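Local atomic coordinates of molybdopterin biosynthesis moeA protein (Pyrococcus horikoshii, PDB entry 1WU2), a protein that probably takes part in molybdenum cofactor biosynthesis, helping to insert the metal into molybdopterin as related MoeA proteins do. Residues I214-L219 with A305-F310; R33-R38 with K175-K180; D334-Q339 with E344-Y349; I101-L104 with I109-G112. One frame throughout, in Å; residues are numbered along the deposited sequence.

Contact 1 of 4, residues I214-L219 with A305-F310; sequences IMLQGL and AQFNLF
The ring of Phe307 takes Leu219 over one face and is met obliquely by Leu216, so one aromatic group carries the contact between helices 212-222 and 300-319. Leu219 CB stands 3.6 Å above the ring plane, displaced toward the rim. Its line to the ring centroid lies only 16° off the normal, which meets the geometry of a CH-pi contact. Beyond CB, Leu219 CD1 reaches the root of the ring at Phe307 CG, 4.1 Å away, while Leu219 CD2 lies by the CD2-CE2 side. The leucine therefore runs along the ring, with CB near the CZ end and CD1 back where the aromatic group leaves its own helix. The backbone of Leu219 joins in as well: its carbonyl O approaches Phe307 CZ at 3.3 Å. Leu216, one helical turn earlier, adds CD2 at 4.0 Å from Phe307 CD1.

The ring reaches across because Phe307 CG is anti to its backbone N (chi1 179°), throwing the aromatic group out from its helix. All three residues are buried in the probable molybdopterin-binding domain. Val303 of helix 300-319 also packs on Leu216, while Pro163 of the second subunit packs against Leu219, which places the contact close to the dimer interface.

No hydrogen bond runs between the two segments. What holds them to each other is apolar packing together with the CH-pi contact, both centred on the single ring of Phe307.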
loop_
_atom_site.group_PDB
_atom_site.type_symbol
_atom_site.label_atom_id
_atom_site.label_comp_id
_atom_site.label_asym_id
_atom_site.label_seq_id
_atom_site.Cartn_x
_atom_site.Cartn_y
_atom_site.Cartn_z
ATOM N N ILE A 214 -11.948 -1.611 -16.300
ATOM C CA ILE A 214 -11.882 -2.185 -14.961
ATOM C C ILE A 214 -10.515 -1.969 -14.299
ATOM O O ILE A 214 -10.445 -1.797 -13.085
ATOM C CB ILE A 214 -12.284 -3.692 -14.978
ATOM C CG1 ILE A 214 -12.397 -4.257 -13.556
ATOM C CG2 ILE A 214 -11.296 -4.530 -15.784
ATOM C CD1 ILE A 214 -13.335 -3.501 -12.644
HETATM N N MSE A 215 -9.443 -1.956 -15.092
HETATM C CA MSE A 215 -8.105 -1.727 -14.547
HETATM C C MSE A 215 -7.953 -0.291 -14.069
HETATM O O MSE A 215 -7.388 -0.046 -13.008
HETATM C CB MSE A 215 -7.009 -2.040 -15.564
HETATM C CG MSE A 215 -5.607 -1.924 -14.967
HETATM SE SE MSE A 215 -4.186 -2.351 -16.207
HETATM C CE MSE A 215 -4.308 -0.787 -17.346
ATOM N N LEU A 216 -8.455 0.651 -14.857
ATOM C CA LEU A 216 -8.411 2.060 -14.488
ATOM C C LEU A 216 -9.326 2.378 -13.305
ATOM O O LEU A 216 -9.018 3.262 -12.519
ATOM C CB LEU A 216 -8.760 2.952 -15.683
ATOM C CG LEU A 216 -7.663 3.089 -16.743
ATOM C CD1 LEU A 216 -8.219 3.775 -17.988
ATOM C CD2 LEU A 216 -6.465 3.851 -16.202
ATOM N N GLN A 217 -10.438 1.659 -13.172
ATOM C CA GLN A 217 -11.332 1.845 -12.028
ATOM C C GLN A 217 -10.583 1.536 -10.733
ATOM O O GLN A 217 -10.577 2.338 -9.810
ATOM C CB GLN A 217 -12.573 0.954 -12.142
ATOM C CG GLN A 217 -13.619 1.485 -13.105
ATOM C CD GLN A 217 -14.596 0.416 -13.564
ATOM O OE1 GLN A 217 -15.467 -0.005 -12.801
ATOM N NE2 GLN A 217 -14.459 -0.018 -14.811
ATOM N N GLY A 218 -9.939 0.377 -10.686
ATOM C CA GLY A 218 -9.144 -0.017 -9.539
ATOM C C GLY A 218 -7.981 0.914 -9.247
ATOM O O GLY A 218 -7.691 1.189 -8.089
ATOM N N LEU A 219 -7.321 1.396 -10.297
ATOM C CA LEU A 219 -6.129 2.229 -10.152
ATOM C C LEU A 219 -6.493 3.608 -9.616
ATOM O O LEU A 219 -5.761 4.181 -8.804
ATOM C CB LEU A 219 -5.398 2.364 -11.494
ATOM C CG LEU A 219 -4.558 1.168 -11.961
ATOM C CD1 LEU A 219 -4.207 1.308 -13.441
ATOM C CD2 LEU A 219 -3.296 1.029 -11.126
ATOM N N ALA A 305 1.647 2.256 -17.593
ATOM C CA ALA A 305 2.801 3.151 -17.556
ATOM C C ALA A 305 2.367 4.616 -17.618
ATOM O O ALA A 305 2.936 5.471 -16.943
ATOM C CB ALA A 305 3.742 2.834 -18.697
ATOM N N GLN A 306 1.349 4.896 -18.425
ATOM C CA GLN A 306 0.810 6.247 -18.533
ATOM C C GLN A 306 0.116 6.681 -17.245
ATOM O O GLN A 306 0.145 7.854 -16.890
ATOM C CB GLN A 306 -0.161 6.341 -19.706
ATOM C CG GLN A 306 0.540 6.420 -21.056
ATOM C CD GLN A 306 -0.412 6.265 -22.225
ATOM O OE1 GLN A 306 -1.592 5.946 -22.041
ATOM N NE2 GLN A 306 0.096 6.491 -23.433
ATOM N N PHE A 307 -0.498 5.733 -16.542
ATOM C CA PHE A 307 -1.196 6.050 -15.304
ATOM C C PHE A 307 -0.191 6.369 -14.203
ATOM O O PHE A 307 -0.325 7.369 -13.509
ATOM C CB PHE A 307 -2.115 4.907 -14.864
ATOM C CG PHE A 307 -2.840 5.192 -13.578
ATOM C CD1 PHE A 307 -4.086 5.796 -13.588
ATOM C CD2 PHE A 307 -2.251 4.896 -12.360
ATOM C CE1 PHE A 307 -4.737 6.083 -12.404
ATOM C CE2 PHE A 307 -2.899 5.178 -11.173
ATOM C CZ PHE A 307 -4.141 5.773 -11.192
ATOM N N ASN A 308 0.820 5.521 -14.058
ATOM C CA ASN A 308 1.842 5.704 -13.031
ATOM C C ASN A 308 2.713 6.942 -13.249
ATOM O O ASN A 308 3.121 7.593 -12.286
ATOM C CB ASN A 308 2.718 4.453 -12.928
ATOM C CG ASN A 308 2.064 3.357 -12.117
ATOM O OD1 ASN A 308 2.076 3.398 -10.888
ATOM N ND2 ASN A 308 1.482 2.374 -12.798
ATOM N N LEU A 309 2.971 7.277 -14.510
ATOM C CA LEU A 309 3.868 8.385 -14.848
ATOM C C LEU A 309 3.158 9.739 -14.904
ATOM O O LEU A 309 3.811 10.774 -14.799
ATOM C CB LEU A 309 4.584 8.120 -16.183
ATOM C CG LEU A 309 5.614 6.985 -16.171
ATOM C CD1 LEU A 309 6.051 6.643 -17.578
ATOM C CD2 LEU A 309 6.823 7.349 -15.326
ATOM N N PHE A 310 1.833 9.737 -15.052
ATOM C CA PHE A 310 1.079 10.983 -15.197
ATOM C C PHE A 310 -0.098 11.059 -14.235
ATOM O O PHE A 310 -0.115 11.892 -13.331
ATOM C CB PHE A 310 0.576 11.139 -16.637
ATOM C CG PHE A 310 1.659 11.459 -17.625
ATOM C CD1 PHE A 310 2.021 10.547 -18.599
ATOM C CD2 PHE A 310 2.313 12.681 -17.582
ATOM C CE1 PHE A 310 3.019 10.847 -19.510
ATOM C CE2 PHE A 310 3.315 12.985 -18.498
ATOM C CZ PHE A 310 3.664 12.068 -19.459
#

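Contact 2 of 4, residues R33-R38 with K175-K180; sequences REAVGR and KKVPVK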
loop_
_atom_site.group_PDB
_atom_site.type_symbol
_atom_site.label_atom_id
_atom_site.label_comp_id
_atom_site.label_asym_id
_atom_site.label_seq_id
_atom_site.Cartn_x
_atom_site.Cartn_y
_atom_site.Cartn_z
ATOM N N ARG A 33 -14.446 4.930 11.261
ATOM C CA ARG A 33 -14.579 3.585 10.696
ATOM C C ARG A 33 -14.314 3.531 9.185
ATOM O O ARG A 33 -13.911 2.493 8.665
ATOM C CB ARG A 33 -15.977 3.030 11.000
ATOM C CG ARG A 33 -16.095 1.515 10.897
ATOM C CD ARG A 33 -15.437 0.758 12.038
ATOM N NE ARG A 33 -16.016 -0.576 12.210
ATOM C CZ ARG A 33 -15.759 -1.631 11.435
ATOM N NH1 ARG A 33 -14.922 -1.542 10.404
ATOM N NH2 ARG A 33 -16.348 -2.795 11.693
ATOM N N GLU A 34 -14.551 4.642 8.489
ATOM C CA GLU A 34 -14.346 4.734 7.043
ATOM C C GLU A 34 -13.204 5.695 6.656
ATOM O O GLU A 34 -13.144 6.168 5.521
ATOM C CB GLU A 34 -15.654 5.185 6.373
ATOM C CG GLU A 34 -16.892 4.443 6.862
ATOM C CD GLU A 34 -18.142 4.780 6.064
ATOM O OE1 GLU A 34 -18.526 5.974 6.030
ATOM O OE2 GLU A 34 -18.747 3.848 5.479
ATOM N N ALA A 35 -12.291 5.956 7.589
ATOM C CA ALA A 35 -11.256 6.981 7.410
ATOM C C ALA A 35 -9.947 6.464 6.805
ATOM O O ALA A 35 -9.170 7.252 6.280
ATOM C CB ALA A 35 -10.968 7.677 8.741
ATOM N N VAL A 36 -9.697 5.159 6.884
ATOM C CA VAL A 36 -8.437 4.588 6.394
ATOM C C VAL A 36 -8.322 4.728 4.869
ATOM O O VAL A 36 -9.248 4.385 4.138
ATOM C CB VAL A 36 -8.293 3.097 6.788
ATOM C CG1 VAL A 36 -7.059 2.474 6.133
ATOM C CG2 VAL A 36 -8.218 2.943 8.308
ATOM N N GLY A 37 -7.180 5.239 4.406
ATOM C CA GLY A 37 -6.930 5.447 2.987
ATOM C C GLY A 37 -7.284 6.844 2.504
ATOM O O GLY A 37 -6.961 7.218 1.377
ATOM N N ARG A 38 -7.944 7.620 3.359
ATOM C CA ARG A 38 -8.349 8.981 3.024
ATOM C C ARG A 38 -7.239 9.984 3.311
ATOM O O ARG A 38 -6.321 9.711 4.081
ATOM C CB ARG A 38 -9.610 9.360 3.794
ATOM C CG ARG A 38 -10.846 8.644 3.294
ATOM C CD ARG A 38 -11.404 9.238 2.010
ATOM N NE ARG A 38 -12.855 9.099 1.950
ATOM C CZ ARG A 38 -13.695 10.002 1.460
ATOM N NH1 ARG A 38 -13.259 11.154 0.965
ATOM N NH2 ARG A 38 -14.996 9.741 1.467
ATOM N N LYS A 175 -14.712 12.475 16.167
ATOM C CA LYS A 175 -15.619 11.436 15.682
ATOM C C LYS A 175 -15.610 11.355 14.157
ATOM O O LYS A 175 -15.609 10.261 13.585
ATOM C CB LYS A 175 -17.046 11.706 16.166
ATOM C CG LYS A 175 -17.228 11.596 17.676
ATOM C CD LYS A 175 -18.665 11.900 18.079
ATOM C CE LYS A 175 -19.030 11.282 19.423
ATOM N NZ LYS A 175 -20.509 11.169 19.594
ATOM N N LYS A 176 -15.627 12.518 13.511
ATOM C CA LYS A 176 -15.597 12.608 12.054
ATOM C C LYS A 176 -14.485 13.564 11.615
ATOM O O LYS A 176 -14.544 14.768 11.883
ATOM C CB LYS A 176 -16.952 13.074 11.523
ATOM C CG LYS A 176 -18.107 12.134 11.854
ATOM C CD LYS A 176 -19.448 12.683 11.360
ATOM C CE LYS A 176 -19.624 12.493 9.857
ATOM N NZ LYS A 176 -20.545 11.369 9.531
ATOM N N VAL A 177 -13.471 13.006 10.956
ATOM C CA VAL A 177 -12.265 13.741 10.572
ATOM C C VAL A 177 -12.389 14.374 9.175
ATOM O O VAL A 177 -12.844 13.721 8.235
ATOM C CB VAL A 177 -11.014 12.818 10.641
ATOM C CG1 VAL A 177 -11.026 11.743 9.546
ATOM C CG2 VAL A 177 -9.731 13.632 10.584
ATOM N N PRO A 178 -11.998 15.642 9.037
ATOM C CA PRO A 178 -12.039 16.307 7.729
ATOM C C PRO A 178 -10.999 15.762 6.745
ATOM O O PRO A 178 -9.808 15.763 7.043
ATOM C CB PRO A 178 -11.751 17.776 8.066
ATOM C CG PRO A 178 -11.039 17.750 9.371
ATOM C CD PRO A 178 -11.518 16.545 10.101
ATOM N N VAL A 179 -11.470 15.297 5.591
ATOM C CA VAL A 179 -10.616 14.798 4.518
ATOM C C VAL A 179 -11.034 15.408 3.180
ATOM O O VAL A 179 -12.148 15.905 3.036
ATOM C CB VAL A 179 -10.669 13.251 4.417
ATOM C CG1 VAL A 179 -10.079 12.613 5.662
ATOM C CG2 VAL A 179 -12.097 12.751 4.177
ATOM N N LYS A 180 -10.138 15.368 2.201
ATOM C CA LYS A 180 -10.447 15.866 0.866
ATOM C C LYS A 180 -11.511 14.991 0.205
ATOM O O LYS A 180 -11.534 13.771 0.389
ATOM C CB LYS A 180 -9.193 15.885 -0.014
ATOM C CG LYS A 180 -8.091 16.816 0.466
ATOM C CD LYS A 180 -8.352 18.258 0.079
ATOM C CE LYS A 180 -7.081 19.085 0.143
ATOM N NZ LYS A 180 -7.328 20.512 -0.193
#
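Arg38 lies across Val179 at about a right angle, and this is the tight half of the contact. Its CB sits 3.8 Å from Val179 CG1, while NH1 comes equally near Val179 CG2, so the arginine touches the valine at both its root and its tip. A bend at chi2 (-78°) and a lesser one at chi3 steer the chain over Val179. They also bring Lys180 O to the edge of the guanidinium, near its plane, at 3.2 Å from NH1. Glu28 on strand 27-31 forms a salt bridge with the same NH1. With an alanine here, Glu28 would probably lose this charge partner and Val179 CG2 its cover.

The other half is looser. Ala35 CB meets Val177 CG1 at 4.1 Å, and beyond this pair the chains diverge toward solvent, where Glu34 OE1 and Lys176 NZ remain 6.7 Å apart, opposite charges that do not touch.

Between the halves, Ala35 to Arg38 form a type II beta turn, closed by Arg38 N to Ala35 O at 3.2 Å, with Gly37 at a positive phi of 93°. The whole is a type II turn laid against one strand of a two-stranded antiparallel ribbon, 27-31 with 176-180.

Contact 3 of 4, residues D334-Q339 with E344-Y349; sequences DDIPSQ and EFIKIY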
loop_
_atom_site.group_PDB
_atom_site.type_symbol
_atom_site.label_atom_id
_atom_site.label_comp_id
_atom_site.label_asym_id
_atom_site.label_seq_id
_atom_site.Cartn_x
_atom_site.Cartn_y
_atom_site.Cartn_z
ATOM N N ASP A 334 19.673 -7.994 -14.246
ATOM C CA ASP A 334 19.942 -8.104 -15.680
ATOM C C ASP A 334 20.301 -6.758 -16.298
ATOM O O ASP A 334 20.025 -5.708 -15.724
ATOM C CB ASP A 334 18.717 -8.675 -16.406
ATOM C CG ASP A 334 18.067 -9.825 -15.650
ATOM O OD1 ASP A 334 18.716 -10.883 -15.494
ATOM O OD2 ASP A 334 16.912 -9.759 -15.178
ATOM N N ASP A 335 20.912 -6.804 -17.478
ATOM C CA ASP A 335 21.210 -5.599 -18.246
ATOM C C ASP A 335 19.914 -5.055 -18.845
ATOM O O ASP A 335 19.076 -5.825 -19.321
ATOM C CB ASP A 335 22.199 -5.897 -19.383
ATOM C CG ASP A 335 23.528 -6.455 -18.890
ATOM O OD1 ASP A 335 24.099 -7.333 -19.573
ATOM O OD2 ASP A 335 24.081 -6.083 -17.841
ATOM N N ILE A 336 19.752 -3.735 -18.810
ATOM C CA ILE A 336 18.654 -3.058 -19.496
ATOM C C ILE A 336 19.230 -2.086 -20.523
ATOM O O ILE A 336 19.523 -0.941 -20.183
ATOM C CB ILE A 336 17.745 -2.277 -18.508
ATOM C CG1 ILE A 336 17.396 -3.124 -17.287
ATOM C CG2 ILE A 336 16.456 -1.836 -19.214
ATOM C CD1 ILE A 336 16.786 -2.330 -16.150
ATOM N N PRO A 337 19.403 -2.523 -21.768
ATOM C CA PRO A 337 19.757 -1.586 -22.839
ATOM C C PRO A 337 18.606 -0.610 -23.080
ATOM O O PRO A 337 17.444 -0.994 -22.958
ATOM C CB PRO A 337 20.000 -2.493 -24.054
ATOM C CG PRO A 337 19.340 -3.783 -23.738
ATOM C CD PRO A 337 19.293 -3.911 -22.254
ATOM N N SER A 338 18.934 0.637 -23.395
ATOM C CA SER A 338 17.939 1.702 -23.468
ATOM C C SER A 338 18.198 2.655 -24.628
ATOM O O SER A 338 19.340 3.020 -24.915
ATOM C CB SER A 338 17.915 2.501 -22.162
ATOM O OG SER A 338 17.734 1.652 -21.041
ATOM N N GLN A 339 17.115 3.057 -25.281
ATOM C CA GLN A 339 17.166 4.018 -26.369
ATOM C C GLN A 339 17.391 5.415 -25.815
ATOM O O GLN A 339 16.724 5.826 -24.859
ATOM C CB GLN A 339 15.852 3.981 -27.151
ATOM C CG GLN A 339 15.949 4.486 -28.575
ATOM C CD GLN A 339 14.617 4.431 -29.301
ATOM O OE1 GLN A 339 13.765 3.599 -28.986
ATOM N NE2 GLN A 339 14.439 5.308 -30.281
ATOM N N GLU A 344 12.328 5.316 -20.384
ATOM C CA GLU A 344 11.918 3.918 -20.257
ATOM C C GLU A 344 11.123 3.662 -18.979
ATOM O O GLU A 344 11.594 3.938 -17.880
ATOM C CB GLU A 344 13.133 2.970 -20.261
ATOM C CG GLU A 344 14.288 3.343 -21.180
ATOM C CD GLU A 344 13.936 3.270 -22.650
ATOM O OE1 GLU A 344 12.888 2.681 -22.992
ATOM O OE2 GLU A 344 14.716 3.808 -23.464
ATOM N N PHE A 345 9.920 3.121 -19.138
ATOM C CA PHE A 345 9.158 2.557 -18.032
ATOM C C PHE A 345 9.414 1.054 -18.063
ATOM O O PHE A 345 8.936 0.352 -18.956
ATOM C CB PHE A 345 7.669 2.872 -18.204
ATOM C CG PHE A 345 6.804 2.431 -17.051
ATOM C CD1 PHE A 345 6.180 1.191 -17.071
ATOM C CD2 PHE A 345 6.587 3.272 -15.966
ATOM C CE1 PHE A 345 5.361 0.786 -16.017
ATOM C CE2 PHE A 345 5.774 2.875 -14.910
ATOM C CZ PHE A 345 5.164 1.626 -14.934
ATOM N N ILE A 346 10.183 0.570 -17.095
ATOM C CA ILE A 346 10.636 -0.816 -17.067
ATOM C C ILE A 346 9.989 -1.546 -15.910
ATOM O O ILE A 346 10.119 -1.130 -14.765
ATOM C CB ILE A 346 12.176 -0.875 -16.917
ATOM C CG1 ILE A 346 12.867 -0.141 -18.072
ATOM C CG2 ILE A 346 12.655 -2.325 -16.823
ATOM C CD1 ILE A 346 12.511 -0.665 -19.457
ATOM N N LYS A 347 9.308 -2.645 -16.213
ATOM C CA LYS A 347 8.634 -3.441 -15.194
ATOM C C LYS A 347 9.646 -4.327 -14.474
ATOM O O LYS A 347 10.468 -4.983 -15.105
ATOM C CB LYS A 347 7.520 -4.280 -15.825
ATOM C CG LYS A 347 6.397 -3.438 -16.436
ATOM C CD LYS A 347 5.609 -4.202 -17.499
ATOM C CE LYS A 347 6.331 -4.228 -18.847
ATOM N NZ LYS A 347 6.462 -2.871 -19.470
ATOM N N ILE A 348 9.569 -4.326 -13.144
ATOM C CA ILE A 348 10.516 -5.013 -12.272
ATOM C C ILE A 348 9.774 -5.927 -11.304
ATOM O O ILE A 348 8.746 -5.541 -10.773
ATOM C CB ILE A 348 11.290 -3.958 -11.442
ATOM C CG1 ILE A 348 12.104 -3.021 -12.347
ATOM C CG2 ILE A 348 12.169 -4.629 -10.377
ATOM C CD1 ILE A 348 13.200 -3.694 -13.138
ATOM N N TYR A 349 10.291 -7.131 -11.066
ATOM C CA TYR A 349 9.882 -7.903 -9.894
ATOM C C TYR A 349 10.970 -7.798 -8.840
ATOM O O TYR A 349 12.065 -8.333 -9.010
ATOM C CB TYR A 349 9.590 -9.373 -10.200
ATOM C CG TYR A 349 8.916 -10.064 -9.029
ATOM C CD1 TYR A 349 9.644 -10.849 -8.135
ATOM C CD2 TYR A 349 7.557 -9.899 -8.796
ATOM C CE1 TYR A 349 9.025 -11.465 -7.051
ATOM C CE2 TYR A 349 6.929 -10.507 -7.720
ATOM C CZ TYR A 349 7.664 -11.288 -6.851
ATOM O OH TYR A 349 7.027 -11.887 -5.787
#
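Segments 334-339 and 344-349 run in opposite directions, with CA atoms 7.2 Å apart at Ser338 and Glu344 and 8.7 Å at Ile336 and Ile346. Such spacing is too wide for neighbouring strands of one sheet, and no backbone-to-backbone hydrogen bond joins them. They are instead layers of the beta-rich C-terminal domain IV, which in MoeA proteins is a beta barrel: strand 336-337 pairs with 384-385, whereas strand 343-351 belongs to the curled six-stranded sheet and bonds to 374-378. The facing side chains fill the space between the layers.

Ile336 and Ile346 form its apolar part, lying alongside each other. Ile336 CG2 rests against Ile346 CD1 at 4.1 Å, and Ile336 CD1 in turn approaches Ile346 CG2. The bend of Ile346 at chi2 (-58°) turns its CD1 aside to meet Ile336 CG2. Ile378 and Leu376 of strand 374-378 pack on Ile336 too.

Nearer the short connection the contact becomes polar. The chain of Glu344, bent at chi2, presents OE2 to Gln339 N at 3.1 Å, a weak bond whose N-H...O angle is only 123°. The same carboxylate oxygen lies close to Gln339 O, an acceptor facing an acceptor, and this cannot add to the grip. Glu344 CG passes beside Ser338 CB. Replacing Glu344 by alanine removes OE2, which would probably leave Gln339 N without this acceptor and open a gap beside Ser338. The serine hydroxyl turns back along its own segment, where OG donates a weak bond to Ile336 O at 3.3 Å.

Contact 4 of 4, residues I101-L104 with I109-G112; sequences IKVL and IPKG
Pro110 lays its ring against Ile101 and Val103, two residues on the same side of strand 99-103 in the six-stranded mixed sheet of the N-terminal region. Strands 99-103 and 115-118 both run antiparallel to strand 60-63, which lies between them, so the connection carrying Pro110 belongs to a crossover over one face of the sheet. The strand's alternation gives the evidence: the CB atoms of Ile101 and Val103 point toward the loop, and that of Lys102 points away.

Ile101 makes the broader approach. It lies along the proline, meeting the CB-CG side of the ring with two branches: CD1 lies 3.9 Å from Pro110 CB, and CG2 is 4.0 Å from Pro110 CG. CG1 stands anti to the carbonyl carbon (chi1 -68°) and the chain is extended beyond it, which carries CD1 along the ring while CG2 approaches CG separately.

Val103 comes to another corner, where the ring joins the backbone. There the fit is slacker, and a single methyl does the touching.

Further cover for Pro110 comes from Ala62 on strand 60-63 and from Ala91, while Val85 and Val95 pack on Ile101. All three touching residues are buried, and the pairs across the segments are wholly apolar. At the slacker corner, Val103 CG1 stops 4.3 Å from Pro110 CD.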
loop_
_atom_site.group_PDB
_atom_site.type_symbol
_atom_site.label_atom_id
_atom_site.label_comp_id
_atom_site.label_asym_id
_atom_site.label_seq_id
_atom_site.Cartn_x
_atom_site.Cartn_y
_atom_site.Cartn_z
ATOM N N ILE A 101 7.000 10.828 49.298
ATOM C CA ILE A 101 5.603 10.387 49.332
ATOM C C ILE A 101 5.423 9.146 48.468
ATOM O O ILE A 101 5.512 9.223 47.248
ATOM C CB ILE A 101 4.658 11.521 48.843
ATOM C CG1 ILE A 101 4.650 12.673 49.851
ATOM C CG2 ILE A 101 3.231 10.992 48.624
ATOM C CD1 ILE A 101 3.911 13.907 49.377
ATOM N N LYS A 102 5.166 8.007 49.102
ATOM C CA LYS A 102 4.882 6.770 48.378
ATOM C C LYS A 102 3.725 6.946 47.398
ATOM O O LYS A 102 2.640 7.377 47.784
ATOM C CB LYS A 102 4.555 5.634 49.352
ATOM C CG LYS A 102 4.639 4.245 48.733
ATOM C CD LYS A 102 4.565 3.158 49.799
ATOM C CE LYS A 102 5.149 1.843 49.309
ATOM N NZ LYS A 102 4.250 1.182 48.334
ATOM N N VAL A 103 3.977 6.626 46.132
ATOM C CA VAL A 103 2.949 6.641 45.097
ATOM C C VAL A 103 2.913 5.317 44.336
ATOM O O VAL A 103 3.805 4.486 44.468
ATOM C CB VAL A 103 3.171 7.797 44.093
ATOM C CG1 VAL A 103 2.929 9.136 44.766
ATOM C CG2 VAL A 103 4.577 7.747 43.472
ATOM N N LEU A 104 1.856 5.127 43.555
ATOM C CA LEU A 104 1.761 4.013 42.616
ATOM C C LEU A 104 1.885 4.553 41.196
ATOM O O LEU A 104 1.843 5.764 40.984
ATOM C CB LEU A 104 0.428 3.284 42.784
ATOM C CG LEU A 104 0.241 2.559 44.122
ATOM C CD1 LEU A 104 -1.235 2.271 44.378
ATOM C CD2 LEU A 104 1.051 1.270 44.161
ATOM N N ILE A 109 2.111 13.264 40.283
ATOM C CA ILE A 109 3.274 13.632 41.079
ATOM C C ILE A 109 2.846 14.725 42.055
ATOM O O ILE A 109 2.322 15.756 41.634
ATOM C CB ILE A 109 4.441 14.125 40.182
ATOM C CG1 ILE A 109 4.874 13.042 39.180
ATOM C CG2 ILE A 109 5.628 14.554 41.033
ATOM C CD1 ILE A 109 5.165 11.686 39.787
ATOM N N PRO A 110 3.029 14.496 43.355
ATOM C CA PRO A 110 2.674 15.504 44.358
ATOM C C PRO A 110 3.369 16.836 44.118
ATOM O O PRO A 110 4.456 16.870 43.542
ATOM C CB PRO A 110 3.165 14.888 45.670
ATOM C CG PRO A 110 3.213 13.433 45.423
ATOM C CD PRO A 110 3.560 13.270 43.979
ATOM N N LYS A 111 2.725 17.922 44.534
ATOM C CA LYS A 111 3.381 19.222 44.622
ATOM C C LYS A 111 4.686 19.052 45.404
ATOM O O LYS A 111 4.727 18.327 46.401
ATOM C CB LYS A 111 2.472 20.231 45.329
ATOM C CG LYS A 111 2.634 21.672 44.873
ATOM C CD LYS A 111 1.565 22.557 45.513
ATOM C CE LYS A 111 1.451 23.910 44.828
ATOM N NZ LYS A 111 0.778 24.914 45.703
ATOM N N GLY A 112 5.749 19.695 44.928
ATOM C CA GLY A 112 7.053 19.618 45.559
ATOM C C GLY A 112 7.998 18.629 44.898
ATOM O O GLY A 112 9.192 18.901 44.788
#

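From the N terminus, residues 33-38 come first; contact 2 closes a long loop when 175-180 arrives, joining the loop after strand 27-31 to strand 176-180. Contact 4 falls wholly within that span, closing a short loop in the sheet of the N-terminal region, though its centre lies 41 Å from that of contact 2. Next, contact 1 closes a span of 85 residues between two helices of the probable molybdopterin-binding domain, and contact 3 makes a short closure in domain IV; no two contacts cross. Only contacts 1 and 3 touch: Ala305 CB packs on Phe345 CD1 at 3.4 Å, tying helix 300-319 to strand 343-351. Contact 4 stands about 50 Å from both at nearest atoms.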